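Side-chain contacts in outer membrane protein YopM (Yersinia pestis, PDB 1JL5), which is a secreted leucine-rich repeat effector that probably alters host cell physiology and promotes bacterial survival in host tissues: residues Lys34-Thr37 against Glu38-Ala42; Arg58-Ala61 against Val62-Leu65; Arg66-Asp70 against Arg71-Glu75. All coordinates share one frame; numbering follows the deposited sequence.

The three contacts lie in the N-terminal helix pair, and interaction 3 runs into the first leucine-rich repeat. Interaction 1 starts helix 36-48. Interaction 2 and interaction 3 follow one another on helix 58-71, with centres about 11 Å apart, and interaction 3 ends that helix and leads into strand 75-77. Interactions 1 and 3 touch across the helix pair. Tyr40 OH lies 2.3 Å from Asp70 OD1, a probable though very short hydrogen bond, and Tyr39 packs on Leu69. Interactions 1 and 2 do not touch; their nearest atoms are about 5 Å apart. None belongs to the calcium sites of the repeats, although the side chain of Glu59 lies about 3 Å from a bound calcium ion.

Interaction 1 of 3, residues Lys34-Thr37 against Glu38-Ala42; sequences KSKT and EYYNA
Ser35 and Glu38 form a capping box at the start of helix 36-48. Glu38 N donates to Ser35 OG at 3.1 Å. Ser35 chi1 of 62° sets OG between its own backbone N and carbonyl carbon, facing the first turn. In return, Ser35 N donates to Glu38 OE1 at 2.9 Å. The N-H to acceptor angle is 157°, and OE1 uses its anti lone pair. The Glu38 chain is extended, which carries the carboxylate back to the N-cap residue. The two bonds therefore satisfy two backbone N-H groups that precede the regular helical pattern. That pattern follows at once. Tyr39 N donates to Ser35 O at 3.1 Å, Tyr40 N to Lys36 O at 2.6 Å, and Asn41 N to Thr37 O at 2.7 Å.

The polar ends of two side chains are satisfied outside these segments. Lys34 NZ forms a salt bridge with Glu88; it is not in contact with the Glu38 carboxylate, and the Lys34 and Glu38 chains cross at about a right angle. Tyr40 OH probably hydrogen-bonds to Asp70 OD1 on helix 58-71, though the modelled distance is too short to be exact. Arg66 of that helix makes a cation-pi contact with the Tyr40 ring. Aliphatic carbons meet the two rings. Lys34 CB touches Tyr39 CE2 at 3.5 Å, while Lys34 CD lies over one face of that ring, offset toward the rim. Lys36 runs alongside Tyr40 in the same direction. Its CB makes a CH-pi contact 3.9 Å from the Tyr40 ring centroid, and its CD comes within 3.4 Å of Tyr40 OH.

Interaction 2 of 3, residues Arg58-Ala61 against Val62-Leu65; sequences REMA and VSRL
The flat guanidinium of Arg64 has Met60 CG over one face. CG sits 3.2 Å above the guanidinium plane and is displaced toward the rim, near NH2 and CZ. Met60 SD and CE stay on the same side of the plane, out past the edge that carries NE. Met60 SD lies 3.5 Å and CE a tight 3.0 Å from Arg64 NE. Arg64 is bent at chi2 (-79°), which folds the chain back over Met60, one helical turn earlier. Met60 CE also touches Ser63 CB at 3.4 Å.

The backbone beneath is regular helix. Val62, Ser63, Arg64 and Leu65 each donate N-H to the carbonyl four residues before. The bond from Arg64 N to Met60 O is 2.7 Å long, so backbone and side chains both join this pair.

The turn lies between helix 36-48 and the first repeat strand, and Leu65 touches both. Ala61, Val62 and Leu65 touch helix 36-48, at Trp46, Glu47 and Trp43 respectively. Arg58 hydrogen-bonds to the Trp46 carbonyl and makes a cation-pi contact with its ring. On the repeat side, Arg64 NH1 bonds to Glu77 O, and Arg64 and Leu65 both pack on Leu76 of strand 75-77.

Interaction 3 of 3, residues Arg66-Asp70 against Arg71-Glu75; sequences RDCLD and RQAHE
Asp67 and Arg71, one helical turn apart, are brought together by two torsions. Asp67 chi1 of -171° swings the carboxylate along the helix toward Arg71. Arg71 turns sharply at chi2 (-87°), and its guanidinium folds back over that carboxylate. The two flat groups stand nearly perpendicular, with planes 83° apart. Asp67 OD1 lies over a face of the guanidinium and makes a salt bridge to Arg71 NH1. The modelled separation of OD1 and NH1, 2.5 Å, is short and its exact value is doubtful. Their backbones are also joined: Arg71 N donates to Asp67 O at 2.7 Å.

Helix 58-71 ends here in a Schellman motif. Gln72, with positive phi, is the C-prime residue. Ala73 N donates to Cys68 O at 2.9 Å, although the position of Ala73 N is less sure. Gln72 N makes a weak bond to Leu69 O at 3.0 Å. Beside the turn, Cys68 SG packs against Ala73 CB at 4.1 Å. Cys68 also touches Pro90 and Leu93 of the repeat region.

The last carbonyls of the helix are met by several donors. Water 1 bridges Cys68 O and Ala73 O, donating to both. Gln72 NE2 donates to Asp70 O at 3.2 Å, with that oxygen close to the Gln72 amide plane, and water 2 donates to the same oxygen at 2.7 Å. The positive charge of Arg71 at this carbonyl end probably suits the helix dipole, and Asp67 probably offsets part of that charge. With OD1 over the guanidinium face, charge rather than in-plane N-H bonds probably holds the pair.

Interaction 1 of 3, residues Lys34-Thr37 against Glu38-Ala42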
# COMPACT_ATOMS: atom_id res chain seq x y z
N LYS A 34 -15.10 -27.04 47.56
CA LYS A 34 -14.93 -28.22 46.66
C LYS A 34 -13.54 -28.82 46.75
O LYS A 34 -12.55 -28.11 46.93
CB LYS A 34 -15.20 -27.83 45.20
CG LYS A 34 -16.62 -27.44 44.91
CD LYS A 34 -16.90 -27.49 43.42
CE LYS A 34 -18.30 -26.99 43.11
NZ LYS A 34 -18.69 -27.32 41.71
N SER A 35 -13.47 -30.13 46.61
CA SER A 35 -12.19 -30.83 46.67
C SER A 35 -11.55 -30.71 45.30
O SER A 35 -12.22 -30.38 44.32
CB SER A 35 -12.43 -32.31 46.97
OG SER A 35 -13.20 -32.88 45.92
N LYS A 36 -10.25 -30.98 45.21
CA LYS A 36 -9.58 -30.91 43.93
C LYS A 36 -10.30 -31.82 42.96
O LYS A 36 -10.55 -31.46 41.80
CB LYS A 36 -8.12 -31.35 44.05
CG LYS A 36 -7.25 -30.41 44.85
CD LYS A 36 -5.82 -30.91 44.82
CE LYS A 36 -4.91 -30.04 45.66
NZ LYS A 36 -3.52 -30.59 45.64
N THR A 37 -10.64 -33.01 43.43
CA THR A 37 -11.32 -34.00 42.61
C THR A 37 -12.58 -33.43 42.00
O THR A 37 -12.85 -33.64 40.82
CB THR A 37 -11.65 -35.25 43.42
OG1 THR A 37 -10.43 -35.88 43.82
CG2 THR A 37 -12.46 -36.23 42.59
N GLU A 38 -13.36 -32.71 42.80
CA GLU A 38 -14.57 -32.12 42.27
C GLU A 38 -14.20 -31.12 41.18
O GLU A 38 -14.85 -31.07 40.14
CB GLU A 38 -15.35 -31.43 43.39
CG GLU A 38 -15.95 -32.42 44.37
CD GLU A 38 -16.79 -31.74 45.43
OE1 GLU A 38 -16.22 -30.95 46.20
OE2 GLU A 38 -18.00 -32.00 45.48
N TYR A 39 -13.15 -30.34 41.40
CA TYR A 39 -12.74 -29.39 40.37
C TYR A 39 -12.24 -30.14 39.16
O TYR A 39 -12.66 -29.87 38.04
CB TYR A 39 -11.64 -28.47 40.90
CG TYR A 39 -12.17 -27.35 41.74
CD1 TYR A 39 -13.01 -26.38 41.18
CD2 TYR A 39 -11.89 -27.28 43.10
CE1 TYR A 39 -13.54 -25.37 41.96
CE2 TYR A 39 -12.42 -26.27 43.88
CZ TYR A 39 -13.24 -25.32 43.31
OH TYR A 39 -13.77 -24.31 44.09
N TYR A 40 -11.35 -31.10 39.39
CA TYR A 40 -10.80 -31.89 38.31
C TYR A 40 -11.90 -32.49 37.47
O TYR A 40 -11.88 -32.42 36.24
CB TYR A 40 -9.97 -33.05 38.84
CG TYR A 40 -8.74 -32.67 39.61
CD1 TYR A 40 -8.17 -31.41 39.50
CD2 TYR A 40 -8.11 -33.61 40.42
CE1 TYR A 40 -7.00 -31.09 40.18
CE2 TYR A 40 -6.95 -33.31 41.10
CZ TYR A 40 -6.40 -32.06 40.97
OH TYR A 40 -5.23 -31.79 41.64
N ASN A 41 -12.86 -33.11 38.14
CA ASN A 41 -13.96 -33.75 37.46
C ASN A 41 -14.86 -32.74 36.80
O ASN A 41 -15.36 -32.97 35.71
CB ASN A 41 -14.73 -34.63 38.44
CG ASN A 41 -13.91 -35.80 38.92
OD1 ASN A 41 -12.72 -35.88 38.63
ND2 ASN A 41 -14.53 -36.71 39.65
N ALA A 42 -15.08 -31.62 37.47
CA ALA A 42 -15.92 -30.59 36.88
C ALA A 42 -15.20 -30.14 35.62
O ALA A 42 -15.81 -29.97 34.56
CB ALA A 42 -16.06 -29.42 37.85

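Interaction 2 of 3, residues Arg58-Ala61 against Val62-Leu65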
# COMPACT_ATOMS: atom_id res chain seq x y z
N ARG A 58 -9.55 -27.34 25.64
CA ARG A 58 -9.97 -27.53 27.00
C ARG A 58 -8.99 -28.40 27.76
O ARG A 58 -8.82 -28.23 28.96
CB ARG A 58 -11.37 -28.13 27.03
CG ARG A 58 -12.34 -27.25 26.29
CD ARG A 58 -13.75 -27.46 26.74
NE ARG A 58 -14.62 -26.46 26.14
CZ ARG A 58 -15.91 -26.34 26.43
NH1 ARG A 58 -16.47 -27.17 27.31
NH2 ARG A 58 -16.64 -25.41 25.84
N GLU A 59 -8.34 -29.32 27.06
CA GLU A 59 -7.38 -30.18 27.74
C GLU A 59 -6.30 -29.31 28.35
O GLU A 59 -5.94 -29.46 29.51
CB GLU A 59 -6.75 -31.17 26.77
CG GLU A 59 -5.68 -32.02 27.44
CD GLU A 59 -5.19 -33.13 26.54
OE1 GLU A 59 -6.05 -33.84 25.99
OE2 GLU A 59 -3.96 -33.30 26.40
N MET A 60 -5.78 -28.38 27.55
CA MET A 60 -4.75 -27.47 28.03
C MET A 60 -5.35 -26.62 29.13
O MET A 60 -4.72 -26.38 30.16
CB MET A 60 -4.26 -26.57 26.90
CG MET A 60 -3.23 -25.53 27.36
SD MET A 60 -1.66 -26.27 27.87
CE MET A 60 -1.87 -26.39 29.63
N ALA A 61 -6.58 -26.16 28.91
CA ALA A 61 -7.25 -25.34 29.90
C ALA A 61 -7.36 -26.12 31.20
O ALA A 61 -6.99 -25.63 32.26
CB ALA A 61 -8.64 -24.96 29.40
N VAL A 62 -7.87 -27.35 31.12
CA VAL A 62 -8.01 -28.18 32.31
C VAL A 62 -6.65 -28.32 32.96
O VAL A 62 -6.51 -28.23 34.17
CB VAL A 62 -8.54 -29.57 31.97
CG1 VAL A 62 -8.48 -30.46 33.20
CG2 VAL A 62 -9.98 -29.46 31.48
N SER A 63 -5.63 -28.52 32.13
CA SER A 63 -4.28 -28.65 32.64
C SER A 63 -3.90 -27.38 33.39
O SER A 63 -3.31 -27.44 34.47
CB SER A 63 -3.31 -28.87 31.48
OG SER A 63 -1.98 -28.94 31.96
N ARG A 64 -4.26 -26.23 32.82
CA ARG A 64 -3.96 -24.94 33.45
C ARG A 64 -4.78 -24.84 34.72
O ARG A 64 -4.29 -24.43 35.77
CB ARG A 64 -4.34 -23.79 32.52
CG ARG A 64 -3.72 -23.83 31.12
CD ARG A 64 -2.29 -23.35 31.12
NE ARG A 64 -1.72 -23.36 29.77
CZ ARG A 64 -2.10 -22.55 28.78
NH1 ARG A 64 -3.05 -21.65 28.98
NH2 ARG A 64 -1.53 -22.66 27.59
N LEU A 65 -6.05 -25.20 34.61
CA LEU A 65 -6.96 -25.16 35.75
C LEU A 65 -6.42 -25.99 36.90
O LEU A 65 -6.33 -25.52 38.03
CB LEU A 65 -8.33 -25.68 35.33
CG LEU A 65 -9.14 -24.72 34.46
CD1 LEU A 65 -10.22 -25.47 33.71
CD2 LEU A 65 -9.73 -23.64 35.36

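Interaction 3 of 3, residues Arg66-Asp70 against Arg71-Glu75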
# COMPACT_ATOMS: atom_id res chain seq x y z
N ARG A 66 -6.07 -27.22 36.59
CA ARG A 66 -5.54 -28.13 37.59
C ARG A 66 -4.28 -27.57 38.21
O ARG A 66 -4.16 -27.49 39.43
CB ARG A 66 -5.25 -29.49 36.96
CG ARG A 66 -6.47 -30.16 36.35
CD ARG A 66 -6.09 -31.49 35.78
NE ARG A 66 -5.53 -32.35 36.82
CZ ARG A 66 -6.14 -33.43 37.30
NH1 ARG A 66 -7.33 -33.78 36.84
NH2 ARG A 66 -5.56 -34.13 38.25
N ASP A 67 -3.33 -27.19 37.36
CA ASP A 67 -2.08 -26.64 37.85
C ASP A 67 -2.38 -25.46 38.75
O ASP A 67 -1.80 -25.31 39.83
CB ASP A 67 -1.20 -26.19 36.69
CG ASP A 67 0.19 -25.82 37.15
OD1 ASP A 67 0.87 -26.71 37.71
OD2 ASP A 67 0.60 -24.65 36.97
N CYS A 68 -3.29 -24.61 38.31
CA CYS A 68 -3.66 -23.44 39.09
C CYS A 68 -4.22 -23.88 40.43
O CYS A 68 -3.82 -23.38 41.48
CB CYS A 68 -4.71 -22.63 38.35
SG CYS A 68 -5.28 -21.24 39.31
N LEU A 69 -5.15 -24.82 40.39
CA LEU A 69 -5.77 -25.34 41.60
C LEU A 69 -4.71 -25.95 42.51
O LEU A 69 -4.63 -25.61 43.68
CB LEU A 69 -6.80 -26.40 41.24
CG LEU A 69 -7.67 -26.93 42.38
CD1 LEU A 69 -8.55 -25.81 42.91
CD2 LEU A 69 -8.52 -28.08 41.89
N ASP A 70 -3.90 -26.85 41.95
CA ASP A 70 -2.86 -27.53 42.70
C ASP A 70 -1.83 -26.58 43.27
O ASP A 70 -1.48 -26.67 44.45
CB ASP A 70 -2.17 -28.57 41.82
CG ASP A 70 -3.14 -29.59 41.24
OD1 ASP A 70 -4.26 -29.69 41.78
OD2 ASP A 70 -2.79 -30.27 40.26
N ARG A 71 -1.33 -25.69 42.44
CA ARG A 71 -0.33 -24.72 42.86
C ARG A 71 -1.01 -23.67 43.74
O ARG A 71 -0.34 -22.88 44.41
CB ARG A 71 0.30 -24.03 41.64
CG ARG A 71 1.05 -24.96 40.70
CD ARG A 71 2.50 -25.13 41.14
NE ARG A 71 3.14 -26.29 40.52
CZ ARG A 71 3.35 -26.44 39.21
NH1 ARG A 71 2.98 -25.50 38.36
NH2 ARG A 71 3.94 -27.54 38.76
N GLN A 72 -2.34 -23.67 43.75
CA GLN A 72 -3.08 -22.69 44.53
C GLN A 72 -2.66 -21.33 43.98
O GLN A 72 -2.69 -20.32 44.68
CB GLN A 72 -2.72 -22.79 46.01
CG GLN A 72 -2.98 -24.17 46.61
CD GLN A 72 -1.96 -24.54 47.67
OE1 GLN A 72 -1.84 -23.87 48.70
NE2 GLN A 72 -1.20 -25.60 47.41
N ALA A 73 -2.26 -21.33 42.71
CA ALA A 73 -1.80 -20.14 42.03
C ALA A 73 -2.81 -19.00 42.02
O ALA A 73 -4.02 -19.22 41.96
CB ALA A 73 -1.41 -20.49 40.60
N HIS A 74 -2.29 -17.78 42.10
CA HIS A 74 -3.12 -16.59 42.10
C HIS A 74 -3.78 -16.41 40.75
O HIS A 74 -4.94 -16.02 40.65
CB HIS A 74 -2.27 -15.35 42.40
CG HIS A 74 -1.80 -15.26 43.81
ND1 HIS A 74 -0.78 -14.41 44.20
CD2 HIS A 74 -2.22 -15.88 44.94
CE1 HIS A 74 -0.60 -14.52 45.51
NE2 HIS A 74 -1.46 -15.40 45.98
N GLU A 75 -3.02 -16.70 39.70
CA GLU A 75 -3.53 -16.53 38.36
C GLU A 75 -3.76 -17.80 37.57
O GLU A 75 -3.06 -18.79 37.72
CB GLU A 75 -2.57 -15.62 37.57
CG GLU A 75 -2.95 -15.41 36.11
CD GLU A 75 -2.14 -14.32 35.46
OE1 GLU A 75 -2.35 -13.13 35.80
OE2 GLU A 75 -1.28 -14.64 34.61
O HOH W 1 -5.45 -21.39 42.41
O HOH W 2 -2.68 -28.10 46.39